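Local structure of putative Phosphate (Eubacterium rectale, 3DAO) at residues A[38-43]-A[70-75]; A[60-63]-A[68-71]; A[86-91]-A[165-170]; A[113-116]-A[122-125]; A[142-145]-A[149-152]. The protein probably hydrolyses phosphate esters as a member of the haloacid dehalogenase-like hydrolase family, although no substrate has been assigned. All coordinates share one frame; numbering follows the deposited sequence.

How the interactions relate
From the N terminus, interaction 1 comes first, closing the loop from 38-43 to the end of helix 66-72. Interaction 2 opens inside that loop and ends on the same stretch of helix 66-72, with Phe70 and Lys71 in common; the two touch through Phe73 and Val60. Interaction 3 then spans from 86-91 to 165-170, joining the eight-stranded sheet to the six-stranded one, and it meets interaction 2 through a probable hydrogen bond between Ser62 O and Gly86 N. Interactions 4 and 5 follow each other inside that long loop. Both pack helices or their loops against the six-stranded sheet, and they touch where Phe124 packs against Leu144 and Met152.

Interaction 1: A[38-43]-A[70-75]; sequences LLIDPE and FKLFAP
Leu72 pushes its CD1 methyl under the bend of 38-40, overlapping backbone first and side chain second. Leu72 CD1 lies 3.5 Å from Leu38 O and 3.8 Å from Leu39 C, and also 3.9 Å from Ile40 CB. Leu72 CG is anti to the backbone N (chi1 -176°), a torsion that lets CD1 come nearer the 38-40 backbone than the direction of its CB alone would suggest. Ile40 answers with its CG2 branch, 3.5 Å from Leu72 O, so each residue has one methyl against the partner's backbone or side chain. The two side chains cross at about a right angle. No hydrogen bond spans the contact; it is held by apolar contact and by methyls set against carbonyl groups.

Both backbones change character here. On one side Asp41 is the N-cap of helix 42-53: its OD1 accepts from Glu43 N at 2.9 Å in a nearly straight bond (171° at the hydrogen), the donor arriving from above the carboxylate plane. On the other side Phe73 is the first residue to leave helical geometry after helix 66-72, and Ala74 N still bonds back to Lys71 O.

Leu72 also packs on Ile28, and Ile40 on Val33 and Met45. Phe73 extends the apolar layer to Met45, Ile48 and Leu80. The contact thus joins the loop leading into helix 42-53 to the C-terminal end of helix 66-72, alongside the loop that follows strand 23-26.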
# COMPACT_ATOMS: atom_id res chain seq x y z
N LEU A 38 6.61 -4.34 -13.87
CA LEU A 38 7.23 -3.04 -14.08
C LEU A 38 6.68 -2.43 -15.36
O LEU A 38 7.01 -1.30 -15.72
CB LEU A 38 8.75 -3.21 -14.27
CG LEU A 38 9.54 -3.95 -13.18
CD1 LEU A 38 10.99 -4.14 -13.60
CD2 LEU A 38 9.41 -3.22 -11.84
N LEU A 39 5.89 -3.24 -16.06
CA LEU A 39 5.32 -2.86 -17.35
C LEU A 39 3.83 -2.74 -17.34
O LEU A 39 3.12 -3.50 -16.68
CB LEU A 39 5.69 -3.89 -18.42
CG LEU A 39 7.17 -4.19 -18.59
CD1 LEU A 39 7.36 -5.45 -19.44
CD2 LEU A 39 7.87 -2.98 -19.18
N ILE A 40 3.35 -1.77 -18.11
CA ILE A 40 1.91 -1.54 -18.27
C ILE A 40 1.62 -0.99 -19.66
O ILE A 40 2.39 -0.21 -20.20
CB ILE A 40 1.38 -0.63 -17.18
CG1 ILE A 40 -0.14 -0.67 -17.13
CG2 ILE A 40 1.93 0.80 -17.31
CD1 ILE A 40 -0.76 0.17 -16.00
N ASP A 41 0.52 -1.47 -20.24
CA ASP A 41 0.07 -1.08 -21.60
C ASP A 41 -0.03 0.44 -21.72
O ASP A 41 -0.69 1.07 -20.89
CB ASP A 41 -1.30 -1.71 -21.86
CG ASP A 41 -1.71 -1.63 -23.28
OD1 ASP A 41 -1.39 -0.62 -23.95
OD2 ASP A 41 -2.43 -2.56 -23.70
N PRO A 42 0.61 1.04 -22.74
CA PRO A 42 0.58 2.51 -22.84
C PRO A 42 -0.79 3.07 -23.07
O PRO A 42 -1.03 4.26 -22.83
CB PRO A 42 1.54 2.83 -24.00
CG PRO A 42 1.66 1.54 -24.76
CD PRO A 42 1.59 0.47 -23.69
N GLU A 43 -1.72 2.22 -23.48
CA GLU A 43 -3.07 2.72 -23.70
C GLU A 43 -3.63 3.18 -22.36
O GLU A 43 -4.44 4.10 -22.30
CB GLU A 43 -3.99 1.72 -24.41
CG GLU A 43 -5.20 2.40 -24.97
CD GLU A 43 -6.15 1.47 -25.69
OE1 GLU A 43 -5.80 0.28 -25.88
OE2 GLU A 43 -7.24 1.94 -26.08
N PHE A 70 5.87 5.38 -9.27
CA PHE A 70 6.31 6.56 -10.05
C PHE A 70 6.94 6.06 -11.34
O PHE A 70 6.81 6.67 -12.40
CB PHE A 70 7.27 7.40 -9.23
CG PHE A 70 7.32 8.87 -9.57
CD1 PHE A 70 6.15 9.63 -9.67
CD2 PHE A 70 8.54 9.53 -9.65
CE1 PHE A 70 6.21 11.00 -9.91
CE2 PHE A 70 8.61 10.88 -9.85
CZ PHE A 70 7.45 11.61 -10.01
N LYS A 71 7.58 4.89 -11.25
CA LYS A 71 8.20 4.28 -12.45
C LYS A 71 7.16 3.64 -13.39
O LYS A 71 7.18 3.83 -14.59
CB LYS A 71 9.24 3.22 -12.05
CG LYS A 71 10.50 3.78 -11.43
CD LYS A 71 11.44 2.63 -11.00
CE LYS A 71 12.51 3.08 -10.03
NZ LYS A 71 13.24 1.90 -9.45
N LEU A 72 6.22 2.92 -12.81
CA LEU A 72 5.22 2.25 -13.61
C LEU A 72 4.39 3.27 -14.43
O LEU A 72 3.99 3.00 -15.56
CB LEU A 72 4.29 1.42 -12.73
CG LEU A 72 3.22 0.58 -13.42
CD1 LEU A 72 3.88 -0.53 -14.24
CD2 LEU A 72 2.23 0.02 -12.36
N PHE A 73 4.15 4.42 -13.84
CA PHE A 73 3.33 5.46 -14.47
C PHE A 73 4.19 6.59 -15.08
O PHE A 73 3.73 7.72 -15.30
CB PHE A 73 2.31 6.04 -13.51
CG PHE A 73 1.18 5.10 -13.17
CD1 PHE A 73 1.32 4.18 -12.14
CD2 PHE A 73 0.00 5.12 -13.88
CE1 PHE A 73 0.28 3.32 -11.82
CE2 PHE A 73 -1.04 4.25 -13.59
CZ PHE A 73 -0.89 3.35 -12.55
N ALA A 74 5.43 6.25 -15.35
CA ALA A 74 6.44 7.21 -15.81
C ALA A 74 5.96 8.23 -16.86
O ALA A 74 6.23 9.42 -16.70
CB ALA A 74 7.70 6.49 -16.34
N PRO A 75 5.24 7.78 -17.89
CA PRO A 75 4.88 8.75 -18.98
C PRO A 75 3.97 9.88 -18.56
O PRO A 75 3.99 10.95 -19.19
CB PRO A 75 4.22 7.85 -20.03
CG PRO A 75 4.76 6.48 -19.80
CD PRO A 75 4.95 6.40 -18.27

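Interaction 2: A[60-63]-A[68-71]; sequences VCSG and SEFK
Ser62 divides its side chain between two partners: OG is hydrogen-bonded with the backbone N of Arg64, while CB meets the carboxylate of Glu69. The hydroxyl sits anti to the serine's own backbone N (chi1 179°), which leaves CB to face the glutamate. Glu69 OE2 has Ser62 CB at 3.4 Å and Ser62 N farther off, at 3.8 Å, and no hydrogen bond crosses between the two segments. Val60 CG1 adds a methyl to the same carboxylate, 3.8 Å from Glu69 CD. Within these two segments the carboxylate thus meets the Val60 methyl and the Ser62 CB.

Glu69 reaches across because its chain runs extended beyond CG (chi2 178°), carrying the carboxylate from the helix to the strand end. The side chains of Val60 and Glu69 lie antiparallel alongside one another. Val60 CG1 lies beside both CG and CD of Glu69, with Glu69 CG 4.0 Å from Val60 CG1. All three touching residues are buried.

Ser62 follows directly on strand 57-61, in a Ser-Gly-Arg sequence, and touches residues of what is probably the Asp-x-Asp-x-Thr motif at the end of strand 23-26. This placing is consistent with motif II, the conserved Ser/Thr of haloacid dehalogenase-like enzymes. Strand 57-61, helix 66-72 and strand 81-84 form a beta-alpha-beta unit, and the contact lies between its first two elements. Val60 bonds through its backbone to Leu81 and Ile83, while Glu69 also touches Tyr82 and Thr84, so the helix packs across both strands.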
# COMPACT_ATOMS: atom_id res chain seq x y z
N VAL A 60 -3.30 6.77 -7.77
CA VAL A 60 -2.70 5.43 -7.67
C VAL A 60 -2.65 5.15 -6.17
O VAL A 60 -2.03 5.91 -5.42
CB VAL A 60 -1.29 5.39 -8.27
CG1 VAL A 60 -0.76 4.01 -8.18
CG2 VAL A 60 -1.28 5.85 -9.73
N CYS A 61 -3.29 4.07 -5.76
CA CYS A 61 -3.52 3.72 -4.33
C CYS A 61 -3.17 2.26 -4.09
O CYS A 61 -3.97 1.36 -4.39
CB CYS A 61 -4.98 3.99 -4.02
SG CYS A 61 -5.40 3.75 -2.27
N SER A 62 -1.97 2.06 -3.55
CA SER A 62 -1.36 0.74 -3.48
C SER A 62 -0.46 0.43 -2.31
O SER A 62 -0.06 1.29 -1.50
CB SER A 62 -0.52 0.63 -4.77
OG SER A 62 0.20 -0.58 -4.92
N GLY A 63 -0.16 -0.85 -2.23
CA GLY A 63 0.79 -1.36 -1.25
C GLY A 63 2.20 -1.01 -1.65
O GLY A 63 3.12 -1.06 -0.87
N SER A 68 8.18 2.73 -6.99
CA SER A 68 7.61 1.71 -7.86
C SER A 68 6.39 2.25 -8.63
O SER A 68 6.23 2.04 -9.83
CB SER A 68 7.24 0.46 -7.07
OG SER A 68 6.78 -0.55 -7.96
N GLU A 69 5.57 3.02 -7.93
CA GLU A 69 4.40 3.62 -8.58
C GLU A 69 4.84 4.64 -9.63
O GLU A 69 4.28 4.73 -10.74
CB GLU A 69 3.49 4.33 -7.56
CG GLU A 69 2.87 3.44 -6.54
CD GLU A 69 2.01 4.20 -5.52
OE1 GLU A 69 2.11 5.44 -5.46
OE2 GLU A 69 1.24 3.57 -4.78
N PHE A 70 5.87 5.38 -9.27
CA PHE A 70 6.31 6.56 -10.05
C PHE A 70 6.94 6.06 -11.34
O PHE A 70 6.81 6.67 -12.40
CB PHE A 70 7.27 7.40 -9.23
CG PHE A 70 7.32 8.87 -9.57
CD1 PHE A 70 6.15 9.63 -9.67
CD2 PHE A 70 8.54 9.53 -9.65
CE1 PHE A 70 6.21 11.00 -9.91
CE2 PHE A 70 8.61 10.88 -9.85
CZ PHE A 70 7.45 11.61 -10.01
N LYS A 71 7.58 4.89 -11.25
CA LYS A 71 8.20 4.28 -12.45
C LYS A 71 7.16 3.64 -13.39
O LYS A 71 7.18 3.83 -14.59
CB LYS A 71 9.24 3.22 -12.05
CG LYS A 71 10.50 3.78 -11.43
CD LYS A 71 11.44 2.63 -11.00
CE LYS A 71 12.51 3.08 -10.03
NZ LYS A 71 13.24 1.90 -9.45

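Interaction 3: A[86-91]-A[165-170]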
# COMPACT_ATOMS: atom_id res chain seq x y z
N GLY A 86 0.50 1.12 1.33
CA GLY A 86 -0.78 0.70 1.87
C GLY A 86 -1.56 1.78 2.58
O GLY A 86 -2.46 1.49 3.38
N GLY A 87 -1.25 3.02 2.29
CA GLY A 87 -1.97 4.12 2.92
C GLY A 87 -1.23 4.93 3.97
O GLY A 87 -1.83 5.77 4.62
N THR A 88 0.07 4.71 4.11
CA THR A 88 0.87 5.40 5.11
C THR A 88 1.50 6.70 4.60
O THR A 88 1.97 7.54 5.37
CB THR A 88 1.99 4.51 5.69
OG1 THR A 88 2.80 4.00 4.63
CG2 THR A 88 1.41 3.37 6.54
N VAL A 89 1.45 6.86 3.26
CA VAL A 89 1.95 8.08 2.61
C VAL A 89 1.02 8.48 1.46
O VAL A 89 0.58 7.62 0.68
CB VAL A 89 3.35 7.89 2.02
CG1 VAL A 89 3.96 9.24 1.57
CG2 VAL A 89 4.28 7.17 3.00
N VAL A 90 0.72 9.78 1.45
CA VAL A 90 -0.08 10.46 0.43
C VAL A 90 0.78 11.61 -0.12
O VAL A 90 1.25 12.48 0.62
CB VAL A 90 -1.37 11.05 1.00
CG1 VAL A 90 -2.22 11.71 -0.11
CG2 VAL A 90 -2.18 10.02 1.79
N ARG A 91 0.99 11.62 -1.43
CA ARG A 91 1.88 12.59 -2.05
C ARG A 91 1.55 12.93 -3.49
O ARG A 91 0.88 12.17 -4.23
CB ARG A 91 3.33 12.10 -1.94
CG ARG A 91 3.70 10.78 -2.65
CD ARG A 91 5.23 10.68 -2.57
NE ARG A 91 5.78 11.85 -3.28
CZ ARG A 91 7.04 12.24 -3.25
NH1 ARG A 91 7.97 11.62 -2.50
NH2 ARG A 91 7.36 13.30 -3.96
N ASP A 165 9.82 9.33 10.56
CA ASP A 165 9.18 8.76 9.38
C ASP A 165 9.15 7.24 9.28
O ASP A 165 9.21 6.72 8.19
CB ASP A 165 9.82 9.32 8.12
CG ASP A 165 11.30 8.99 7.99
OD1 ASP A 165 11.90 8.44 8.95
OD2 ASP A 165 11.89 9.27 6.92
N ILE A 166 9.10 6.57 10.43
CA ILE A 166 8.92 5.10 10.44
C ILE A 166 7.44 4.84 10.17
O ILE A 166 6.55 5.18 10.97
CB ILE A 166 9.41 4.43 11.75
CG1 ILE A 166 10.92 4.70 11.95
CG2 ILE A 166 9.13 2.96 11.70
CD1 ILE A 166 11.79 4.29 10.83
N ILE A 167 7.19 4.25 9.01
CA ILE A 167 5.84 3.97 8.55
C ILE A 167 5.44 2.52 8.67
O ILE A 167 4.25 2.18 8.63
CB ILE A 167 5.58 4.50 7.08
CG1 ILE A 167 6.52 3.83 6.07
CG2 ILE A 167 5.56 6.06 7.06
CD1 ILE A 167 6.13 4.10 4.61
N LYS A 168 6.42 1.66 8.92
CA LYS A 168 6.12 0.22 9.08
C LYS A 168 7.20 -0.48 9.89
O LYS A 168 8.36 -0.18 9.75
CB LYS A 168 6.03 -0.47 7.72
CG LYS A 168 5.73 -1.99 7.81
CD LYS A 168 5.51 -2.61 6.45
CE LYS A 168 6.79 -2.62 5.61
NZ LYS A 168 6.53 -3.32 4.30
N PHE A 169 6.74 -1.35 10.77
CA PHE A 169 7.62 -2.23 11.54
C PHE A 169 7.16 -3.63 11.18
O PHE A 169 5.97 -3.96 11.28
CB PHE A 169 7.52 -1.99 13.03
CG PHE A 169 8.32 -3.00 13.85
CD1 PHE A 169 9.61 -2.75 14.21
CD2 PHE A 169 7.74 -4.19 14.25
CE1 PHE A 169 10.35 -3.68 14.93
CE2 PHE A 169 8.48 -5.11 15.00
CZ PHE A 169 9.78 -4.83 15.33
N THR A 170 8.11 -4.44 10.74
CA THR A 170 7.83 -5.78 10.27
C THR A 170 8.64 -6.85 10.97
O THR A 170 9.86 -6.73 11.13
CB THR A 170 8.16 -5.86 8.77
OG1 THR A 170 7.26 -4.99 8.04
CG2 THR A 170 8.02 -7.29 8.22
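Two classic beta bulges meet at this contact between the two sheets of the protein: Thr88 and Val89 bulge opposite Thr84, Ile167 and Lys168 opposite Ala126. Ile167 does the reaching. Ile167 CD1 lies 3.3 Å from Thr88 OG1 and 3.9 Å from Val89 CG2, filling the angle between the two residues of the other bulge. Closer to the backbones, Thr88 CB and Ile167 CB come within 3.8 Å, while Thr88 CG2 stands 3.7 Å from Ile167 O.

The chi1 of Ile167, 61°, places CG1 between the backbone N and the carbonyl carbon, and the extended step beyond it carries CD1 to the Thr88 hydroxyl. Val89 and Ile167 meet at about a right angle. The threonine oxygen does not depend on this apolar neighbour: OG1 is hydrogen-bonded with Asp85 O, which helps fix its rotation. Ile167 O in turn accepts from Asn206 ND2. The three touching residues are buried, and no hydrogen bond links the two segments.

Gly86 and Gly87, both at positive phi, bring the chain from strand 81-84 round to Thr88. Thr88 also packs on Asn206 and Val210, Ile167 on Asp85. The contact therefore joins the eight-stranded sheet, consistent with the family's Rossmann-like core, where 89-91 runs antiparallel to 81-84, to the six-stranded sheet of the probable inserted cap, where 168-172 lies between 122-126 and 202-207.

Interaction 4: A[113-116]-A[122-125]; sequences MVRD and DYFA
This is helix-on-sheet packing on the six-stranded sheet, over its inner strand 122-126, with Val114 and Arg115 of helix 104-117 laid against Tyr123 of the strand that follows. Val114 CG1 makes the tightest approach, 3.4 Å from Tyr123 CD1, and Val114 CB follows at 3.8 Å from the same ring atom. The methyl comes in obliquely to the ring. Tyr123 carries CG between its backbone N and carbonyl carbon (chi1 52°), a torsion that puts the ring beside Val114, with its hydroxyl near Arg115. There the meeting is with carbon: Arg115 CB lies 3.6 Å from Tyr123 OH, and CG a little farther away.

The arginine's charged end turns elsewhere. Bent at chi3, Arg115 grips Asp116 side-on with two nitrogens, NE to OD1 at 2.9 Å and NH2 to OD2 at 2.9 Å. The second bond is nearly straight and lies in the guanidinium plane. The guanidinium is thus paired with Asp116, and the CB-CG part of Arg115 lies against the tyrosine OH.

Beyond the pair, Val114 packs on Phe169 and Val171 of strand 168-172 and on Phe185 of helix 185-189, and Tyr123 reaches Glu134. Helix 104-117 thus covers strands 122-126 and 168-172, antiparallel neighbours in the sheet.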
# COMPACT_ATOMS: atom_id res chain seq x y z
N MSE A 113 10.84 -5.60 22.13
CA MSE A 113 10.09 -6.81 22.43
C MSE A 113 10.49 -7.98 21.53
O MSE A 113 10.65 -9.11 22.00
CB MSE A 113 8.58 -6.59 22.37
CG MSE A 113 7.80 -7.88 22.52
SE MSE A 113 5.87 -7.61 22.62
CE MSE A 113 5.72 -6.69 24.35
N VAL A 114 10.68 -7.70 20.24
CA VAL A 114 11.04 -8.79 19.33
C VAL A 114 12.43 -9.30 19.69
O VAL A 114 12.68 -10.49 19.80
CB VAL A 114 10.92 -8.38 17.86
CG1 VAL A 114 11.41 -9.54 16.93
CG2 VAL A 114 9.46 -7.99 17.55
N ARG A 115 13.30 -8.36 19.99
CA ARG A 115 14.69 -8.66 20.32
C ARG A 115 14.79 -9.53 21.56
O ARG A 115 15.47 -10.55 21.58
CB ARG A 115 15.44 -7.35 20.54
CG ARG A 115 16.90 -7.49 20.86
CD ARG A 115 17.45 -6.14 21.36
NE ARG A 115 16.75 -5.81 22.61
CZ ARG A 115 16.67 -4.60 23.16
NH1 ARG A 115 17.21 -3.57 22.60
NH2 ARG A 115 15.95 -4.43 24.28
N ASP A 116 14.03 -9.14 22.58
CA ASP A 116 14.12 -9.79 23.88
C ASP A 116 13.24 -11.00 24.08
O ASP A 116 13.62 -11.92 24.82
CB ASP A 116 13.81 -8.78 24.99
CG ASP A 116 14.83 -7.65 25.06
OD1 ASP A 116 15.99 -7.84 24.59
OD2 ASP A 116 14.49 -6.57 25.61
N ASP A 122 13.47 -12.02 13.07
CA ASP A 122 14.14 -10.81 12.67
C ASP A 122 13.11 -9.68 12.51
O ASP A 122 11.89 -9.88 12.53
CB ASP A 122 14.87 -11.05 11.38
CG ASP A 122 15.95 -12.08 11.56
OD1 ASP A 122 16.94 -11.79 12.28
OD2 ASP A 122 15.80 -13.18 11.01
N TYR A 123 13.60 -8.47 12.33
CA TYR A 123 12.68 -7.33 12.17
C TYR A 123 13.28 -6.22 11.34
O TYR A 123 14.50 -6.14 11.17
CB TYR A 123 12.16 -6.82 13.52
CG TYR A 123 13.21 -6.52 14.54
CD1 TYR A 123 13.71 -7.53 15.36
CD2 TYR A 123 13.69 -5.22 14.72
CE1 TYR A 123 14.65 -7.26 16.32
CE2 TYR A 123 14.65 -4.94 15.68
CZ TYR A 123 15.12 -5.97 16.48
OH TYR A 123 16.09 -5.72 17.45
N PHE A 124 12.38 -5.41 10.82
CA PHE A 124 12.73 -4.31 9.92
C PHE A 124 11.89 -3.10 10.23
O PHE A 124 10.75 -3.23 10.70
CB PHE A 124 12.47 -4.72 8.46
CG PHE A 124 13.16 -6.01 8.06
CD1 PHE A 124 14.46 -5.98 7.58
CD2 PHE A 124 12.53 -7.22 8.22
CE1 PHE A 124 15.12 -7.15 7.26
CE2 PHE A 124 13.16 -8.38 7.92
CZ PHE A 124 14.46 -8.36 7.43
N ALA A 125 12.46 -1.93 10.01
CA ALA A 125 11.71 -0.67 10.22
C ALA A 125 11.83 0.15 8.94
O ALA A 125 12.94 0.46 8.49
CB ALA A 125 12.28 0.08 11.41

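Interaction 5: A[142-145]-A[149-152]; sequences HLLR and GFEM
Leu144 O receives Phe150 N in the one hydrogen bond that joins these segments directly, 3.0 Å long with 162° at the hydrogen and the donor tilted 24° from the carbonyl plane. Next to it Arg145 O takes a CA-H...O contact from Gly149 CA at 3.3 Å. A water molecule donates to both Arg145 O, at 2.8 Å, and Phe150 O, at 2.7 Å, bridging the last helical turn to the departing chain.

Side chains close over this polar seam. Leu144 sets its CB in plane at the edge of the Phe150 ring and brings CD2 to 3.9 Å from Phe150 CE2. The other methyl, Leu144 CD1, lies 4.0 Å from CE of Met152, a selenomethionine. Bends at its second and third torsions fold Met152 back toward the leucine, with SE beside Leu144 CB. Lower down its chain, Met152 CG rests 3.8 Å from Arg145 CB, so the residue straddles both helical partners.

In the next shell, Phe124 of strand 122-126 packs on Leu144 and Met152, and Cys131 and Ala133 support Met152 from strand 131-133. Phe150 reaches Gln65. A pentaethylene glycol, probably from the crystallisation liquor, lies about 4 Å from the Leu144 side chain.

Gly149, the first residue to leave helical geometry, does so at positive phi, as is common for a glycine ending a helix. The turn leads helix 139-146 into strand 152-154 and completes a beta-alpha-beta crossover from the parallel strand 131-133.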
# COMPACT_ATOMS: atom_id res chain seq x y z
N HIS A 142 18.93 -10.40 1.67
CA HIS A 142 19.31 -10.53 0.24
C HIS A 142 18.14 -10.62 -0.71
O HIS A 142 18.22 -10.06 -1.81
CB HIS A 142 20.31 -11.67 0.02
CG HIS A 142 21.66 -11.34 0.57
ND1 HIS A 142 22.54 -10.52 -0.09
CD2 HIS A 142 22.26 -11.69 1.73
CE1 HIS A 142 23.63 -10.37 0.64
NE2 HIS A 142 23.49 -11.07 1.75
N LEU A 143 17.06 -11.29 -0.31
CA LEU A 143 15.89 -11.42 -1.16
C LEU A 143 15.25 -10.03 -1.36
O LEU A 143 14.89 -9.63 -2.47
CB LEU A 143 14.86 -12.38 -0.58
CG LEU A 143 13.60 -12.65 -1.43
CD1 LEU A 143 13.90 -13.54 -2.66
CD2 LEU A 143 12.53 -13.25 -0.54
N LEU A 144 15.12 -9.33 -0.25
CA LEU A 144 14.48 -8.01 -0.26
C LEU A 144 15.25 -7.03 -1.12
O LEU A 144 14.68 -6.32 -1.93
CB LEU A 144 14.38 -7.44 1.16
CG LEU A 144 13.49 -8.21 2.09
CD1 LEU A 144 13.50 -7.58 3.53
CD2 LEU A 144 12.11 -8.34 1.52
N ARG A 145 16.56 -7.03 -0.96
CA ARG A 145 17.41 -6.05 -1.67
C ARG A 145 17.65 -6.43 -3.11
O ARG A 145 17.49 -5.60 -4.01
CB ARG A 145 18.79 -5.89 -0.99
CG ARG A 145 19.63 -4.74 -1.58
CD ARG A 145 21.03 -4.66 -0.96
NE ARG A 145 21.80 -5.78 -1.44
CZ ARG A 145 22.92 -6.27 -0.91
NH1 ARG A 145 23.48 -5.74 0.16
NH2 ARG A 145 23.47 -7.33 -1.48
N GLY A 149 14.26 -5.60 -4.95
CA GLY A 149 14.79 -4.28 -5.31
C GLY A 149 14.47 -3.19 -4.28
O GLY A 149 14.41 -2.01 -4.61
N PHE A 150 14.25 -3.59 -3.04
CA PHE A 150 14.00 -2.60 -2.01
C PHE A 150 15.29 -1.93 -1.62
O PHE A 150 16.33 -2.58 -1.52
CB PHE A 150 13.39 -3.20 -0.76
CG PHE A 150 12.04 -3.76 -0.95
CD1 PHE A 150 11.05 -3.03 -1.56
CD2 PHE A 150 11.73 -4.99 -0.46
CE1 PHE A 150 9.79 -3.54 -1.72
CE2 PHE A 150 10.47 -5.49 -0.58
CZ PHE A 150 9.49 -4.77 -1.23
N GLU A 151 15.21 -0.62 -1.37
CA GLU A 151 16.35 0.13 -0.81
C GLU A 151 16.46 -0.19 0.67
O GLU A 151 15.58 0.14 1.47
CB GLU A 151 16.19 1.63 -0.97
CG GLU A 151 16.28 2.08 -2.39
CD GLU A 151 17.68 1.91 -2.97
OE1 GLU A 151 18.68 2.06 -2.24
OE2 GLU A 151 17.76 1.65 -4.18
N MSE A 152 17.58 -0.83 1.02
CA MSE A 152 17.83 -1.29 2.37
C MSE A 152 18.98 -0.52 2.96
O MSE A 152 19.83 0.01 2.22
CB MSE A 152 18.19 -2.78 2.35
CG MSE A 152 17.20 -3.67 1.65
SE MSE A 152 15.43 -3.72 2.44
CE MSE A 152 15.96 -4.43 4.18
O HOH W 1 17.74 -2.85 -3.84